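Putative iron binding protein (Bordetella pertussis Tohama I, PDB 1Y9U) binds ferric iron through tyrosine ligands and, as a periplasmic solute-binding protein, probably serves iron uptake. Local coordinates at residues Asp212-Lys215 / Trp216-Ile220; Val262-Pro265 / Ala266-Tyr270. One frame throughout, in Å; residues are numbered along the deposited sequence.

Interaction 1 (Asp212-Lys215 / Trp216-Ile220); sequences DARK and WGDAI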
loop_
_atom_site.group_PDB
_atom_site.type_symbol
_atom_site.label_atom_id
_atom_site.label_comp_id
_atom_site.label_asym_id
_atom_site.label_seq_id
_atom_site.Cartn_x
_atom_site.Cartn_y
_atom_site.Cartn_z
ATOM N N ASP A 212 7.437 23.593 3.095
ATOM C CA ASP A 212 6.236 23.472 2.271
ATOM C C ASP A 212 5.464 22.191 2.599
ATOM O O ASP A 212 4.240 22.221 2.633
ATOM C CB ASP A 212 6.552 23.591 0.768
ATOM C CG ASP A 212 6.561 25.039 0.287
ATOM O OD1 ASP A 212 5.782 25.879 0.801
ATOM O OD2 ASP A 212 7.278 25.408 -0.643
ATOM N N ALA A 213 6.146 21.089 2.894
ATOM C CA ALA A 213 5.475 19.857 3.252
ATOM C C ALA A 213 4.498 20.050 4.412
ATOM O O ALA A 213 3.342 19.623 4.316
ATOM C CB ALA A 213 6.475 18.752 3.582
ATOM N N ARG A 214 4.930 20.716 5.484
ATOM C CA ARG A 214 4.066 20.933 6.634
ATOM C C ARG A 214 2.935 21.903 6.288
ATOM O O ARG A 214 1.832 21.772 6.825
ATOM C CB ARG A 214 4.872 21.393 7.849
ATOM C CG ARG A 214 4.073 21.626 9.099
ATOM C CD ARG A 214 3.217 20.445 9.537
ATOM N NE ARG A 214 2.581 20.717 10.819
ATOM C CZ ARG A 214 3.102 20.473 12.004
ATOM N NH1 ARG A 214 4.281 19.892 12.131
ATOM N NH2 ARG A 214 2.407 20.818 13.078
ATOM N N LYS A 215 3.187 22.880 5.426
ATOM C CA LYS A 215 2.126 23.788 5.007
ATOM C C LYS A 215 1.016 23.026 4.283
ATOM O O LYS A 215 -0.172 23.252 4.514
ATOM C CB LYS A 215 2.717 24.898 4.131
ATOM C CG LYS A 215 1.791 26.020 3.824
ATOM C CD LYS A 215 2.539 27.100 3.060
ATOM C CE LYS A 215 1.750 28.365 2.931
ATOM N NZ LYS A 215 2.627 29.437 2.359
ATOM N N TRP A 216 1.413 22.105 3.419
ATOM C CA TRP A 216 0.437 21.289 2.692
ATOM C C TRP A 216 -0.305 20.371 3.679
ATOM O O TRP A 216 -1.513 20.192 3.590
ATOM C CB TRP A 216 1.111 20.444 1.619
ATOM C CG TRP A 216 1.807 21.211 0.536
ATOM C CD1 TRP A 216 1.990 22.570 0.455
ATOM C CD2 TRP A 216 2.441 20.653 -0.613
ATOM N NE1 TRP A 216 2.694 22.880 -0.680
ATOM C CE2 TRP A 216 3.007 21.730 -1.344
ATOM C CE3 TRP A 216 2.617 19.344 -1.091
ATOM C CZ2 TRP A 216 3.700 21.543 -2.531
ATOM C CZ3 TRP A 216 3.295 19.154 -2.269
ATOM C CH2 TRP A 216 3.825 20.269 -2.991
ATOM N N GLY A 217 0.424 19.774 4.616
ATOM C CA GLY A 217 -0.207 18.885 5.581
ATOM C C GLY A 217 -1.207 19.622 6.466
ATOM O O GLY A 217 -2.293 19.126 6.762
ATOM N N ASP A 218 -0.856 20.843 6.879
ATOM C CA ASP A 218 -1.730 21.611 7.754
ATOM C C ASP A 218 -3.028 22.009 7.040
ATOM O O ASP A 218 -4.034 22.286 7.708
ATOM C CB ASP A 218 -1.049 22.881 8.257
ATOM C CG ASP A 218 -0.132 22.660 9.416
ATOM O OD1 ASP A 218 0.081 21.519 9.891
ATOM O OD2 ASP A 218 0.448 23.648 9.937
ATOM N N ALA A 219 -3.018 22.045 5.706
ATOM C CA ALA A 219 -4.167 22.508 4.943
ATOM C C ALA A 219 -5.299 21.488 4.851
ATOM O O ALA A 219 -6.407 21.857 4.448
ATOM C CB ALA A 219 -3.729 22.864 3.551
ATOM N N ILE A 220 -5.027 20.224 5.194
ATOM C CA ILE A 220 -5.927 19.122 4.931
ATOM C C ILE A 220 -6.203 18.293 6.172
ATOM O O ILE A 220 -5.485 18.318 7.169
ATOM C CB ILE A 220 -5.392 18.187 3.788
ATOM C CG1 ILE A 220 -4.077 17.485 4.158
ATOM C CG2 ILE A 220 -5.225 18.983 2.504
ATOM C CD1 ILE A 220 -3.803 16.250 3.313
HETATM O O HOH W 1 0.752 23.199 12.652
#

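Interaction 2 (Val262-Pro265 / Ala266-Tyr270); sequences VSEP and AQTLY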
loop_
_atom_site.group_PDB
_atom_site.type_symbol
_atom_site.label_atom_id
_atom_site.label_comp_id
_atom_site.label_asym_id
_atom_site.label_seq_id
_atom_site.Cartn_x
_atom_site.Cartn_y
_atom_site.Cartn_z
ATOM N N VAL A 262 6.511 -9.686 11.480
ATOM C CA VAL A 262 5.137 -9.486 11.991
ATOM C C VAL A 262 5.027 -9.448 13.519
ATOM O O VAL A 262 3.927 -9.331 14.053
ATOM C CB VAL A 262 4.138 -10.511 11.409
ATOM C CG1 VAL A 262 4.179 -10.424 9.886
ATOM C CG2 VAL A 262 4.384 -11.909 11.938
ATOM N N SER A 263 6.165 -9.494 14.217
ATOM C CA SER A 263 6.203 -9.338 15.664
ATOM C C SER A 263 5.844 -7.900 16.032
ATOM O O SER A 263 5.963 -6.984 15.208
ATOM C CB SER A 263 7.588 -9.700 16.211
ATOM O OG SER A 263 8.561 -8.687 15.967
ATOM N N GLU A 264 5.373 -7.679 17.256
ATOM C CA GLU A 264 4.983 -6.340 17.653
ATOM C C GLU A 264 6.152 -5.341 17.576
ATOM O O GLU A 264 6.000 -4.274 16.979
ATOM C CB GLU A 264 4.293 -6.286 19.026
ATOM C CG GLU A 264 3.928 -4.856 19.383
ATOM C CD GLU A 264 2.989 -4.671 20.555
ATOM O OE1 GLU A 264 2.912 -3.512 21.044
ATOM O OE2 GLU A 264 2.300 -5.638 20.967
ATOM N N PRO A 265 7.320 -5.628 18.143
ATOM C CA PRO A 265 8.428 -4.671 18.047
ATOM C C PRO A 265 8.805 -4.320 16.595
ATOM O O PRO A 265 9.025 -3.136 16.278
ATOM C CB PRO A 265 9.569 -5.370 18.795
ATOM C CG PRO A 265 8.893 -6.279 19.716
ATOM C CD PRO A 265 7.701 -6.799 18.957
ATOM N N ALA A 266 8.865 -5.307 15.715
ATOM C CA ALA A 266 9.262 -5.036 14.343
ATOM C C ALA A 266 8.179 -4.247 13.633
ATOM O O ALA A 266 8.466 -3.326 12.910
ATOM C CB ALA A 266 9.526 -6.322 13.591
ATOM N N GLN A 267 6.927 -4.629 13.827
ATOM C CA GLN A 267 5.813 -3.954 13.168
ATOM C C GLN A 267 5.730 -2.512 13.560
ATOM O O GLN A 267 5.375 -1.676 12.715
ATOM C CB GLN A 267 4.503 -4.657 13.519
ATOM C CG GLN A 267 4.267 -5.940 12.727
ATOM C CD GLN A 267 3.672 -5.634 11.375
ATOM O OE1 GLN A 267 2.585 -5.095 11.318
ATOM N NE2 GLN A 267 4.391 -5.940 10.301
ATOM N N THR A 268 5.997 -2.210 14.838
ATOM C CA THR A 268 5.971 -0.839 15.322
ATOM C C THR A 268 6.946 0.015 14.506
ATOM O O THR A 268 6.553 1.064 13.969
ATOM C CB THR A 268 6.308 -0.799 16.834
ATOM O OG1 THR A 268 5.415 -1.663 17.562
ATOM C CG2 THR A 268 6.108 0.593 17.396
ATOM N N LEU A 269 8.167 -0.466 14.366
ATOM C CA LEU A 269 9.205 0.246 13.599
ATOM C C LEU A 269 8.918 0.227 12.091
ATOM O O LEU A 269 9.128 1.231 11.408
ATOM C CB LEU A 269 10.590 -0.364 13.865
ATOM C CG LEU A 269 11.107 -0.297 15.302
ATOM C CD1 LEU A 269 12.380 -1.147 15.460
ATOM C CD2 LEU A 269 11.347 1.147 15.719
ATOM N N TYR A 270 8.460 -0.908 11.588
ATOM C CA TYR A 270 8.235 -1.164 10.162
ATOM C C TYR A 270 7.221 -0.178 9.590
ATOM O O TYR A 270 7.445 0.422 8.531
ATOM C CB TYR A 270 7.781 -2.624 9.927
ATOM C CG TYR A 270 7.664 -3.010 8.467
ATOM C CD1 TYR A 270 8.695 -3.676 7.818
ATOM C CD2 TYR A 270 6.512 -2.740 7.742
ATOM C CE1 TYR A 270 8.605 -4.014 6.487
ATOM C CE2 TYR A 270 6.425 -3.061 6.402
ATOM C CZ TYR A 270 7.465 -3.696 5.776
ATOM O OH TYR A 270 7.394 -4.045 4.441
HETATM O O HOH W 2 3.605 -1.302 19.593
#

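Interaction 1 (Asp212-Lys215 / Trp216-Ile220)
D212 meets W216 one helical turn further on. The amide of W216 donates to D212 O, with W216 N 2.9 Å from D212 O. D212 O also lies over one face of the W216 indole, 3.2 Å from W216 CD1. The ring takes this place because CG of W216 is anti to its carbonyl carbon (chi1 -62°), which turns the indole back along the helix. The CB of D212 comes near the ring nitrogen, but only as a loose contact. A213 contributes its carbonyl, which accepts from the amide of G217 (G217 N to A213 O, 2.9 Å). R214 carries the side-chain bond. Its CG is anti to the backbone N, and the chain then bends at chi2 (54°) and brings NE beside D218. R214 NE lies 2.8 Å from D218 OD1 in a salt bridge. The carboxylate oxygen is in the guanidinium plane and is met on its syn side, 31° out of the carboxylate plane. A water joins R214 NH2 to D218 OD2, so both carboxylate oxygens are tied to one arginine. R214 NH1 bonds to A207 O, which helps fix the guanidinium. R214 O also accepts from the amide of D218 (D218 N to R214 O, 2.8 Å). K215 extends away from the next turn; its carbonyl receives a weak bond from A219 N. K215, W216 and A219 touch L187 of helix 179-187. The pattern is an i to i+4 arginine-aspartate salt bridge on a short surface helix. The W216 side chain lies about 9 Å from that of Y200, an iron ligand of this protein, though no iron is bound to the chain here.

Interaction 2 (Val262-Pro265 / Ala266-Tyr270)
T268 turns its hydroxyl back onto the carbonyl of E264, and the two side chains cross at a slant. T268 OG1 is anti to its own carbonyl carbon (chi1 -55°), which sets it beside the backbone N, facing the preceding turn. T268 OG1 donates to E264 O at 2.7 Å and approaches from above the carbonyl plane, 41° out of it. The amide of T268 donates to the same oxygen, with T268 N 3.0 Å from E264 O, and comes nearly in line with the carbonyl bond. E264 O is thus gripped by two donors from one residue. The E264 side chain extends outward from the helix, with E264 CG 4.0 Å from T268 OG1. A water bridges the two side chains by donating to both E264 OE1 and T268 OG1.

S263 stands just before the helix as its N-cap. Its OG accepts a weak bond from the amide of A266 (A266 N to S263 OG, 3.4 Å) and also bonds to Y260 O. The methyl carbon A266 CB lies 3.5 Å from S263 OG. Q267 N donates to S263 O, and Q267 CG lies 3.2 Å from S263 O. The Q267 chain bends at chi2 (-83°) and carries the amide end past V262. There NE2 bonds to L261 O and L102 O, and OE1 to R280 N.

The serine caps one early amide, though only weakly. The threonine hydroxyl gives its proton to the main chain, and the buried glutamine amide uses both of its ends on backbone groups.

In the fold
Interaction 1 comes first along the chain, on helix 212-218, and interaction 2 follows on helix 264-273. Their centres are 28 Å apart and their nearest atoms about 19 Å apart, so they do not touch. Both belong to the solute-binding protein domain family. Both connect to strand 100-112 of the mixed sheet: strand 220-223, right after helix 212-218, pairs with it, and V262 and Y270 pack on it. Interaction 1 is at the surface, beside helices 179-187 and 198-206, the latter carrying the iron ligands Y199 and Y200. Interaction 2 is partly buried and away from the iron-binding tyrosines. Of the two, only interaction 1 is near the iron site.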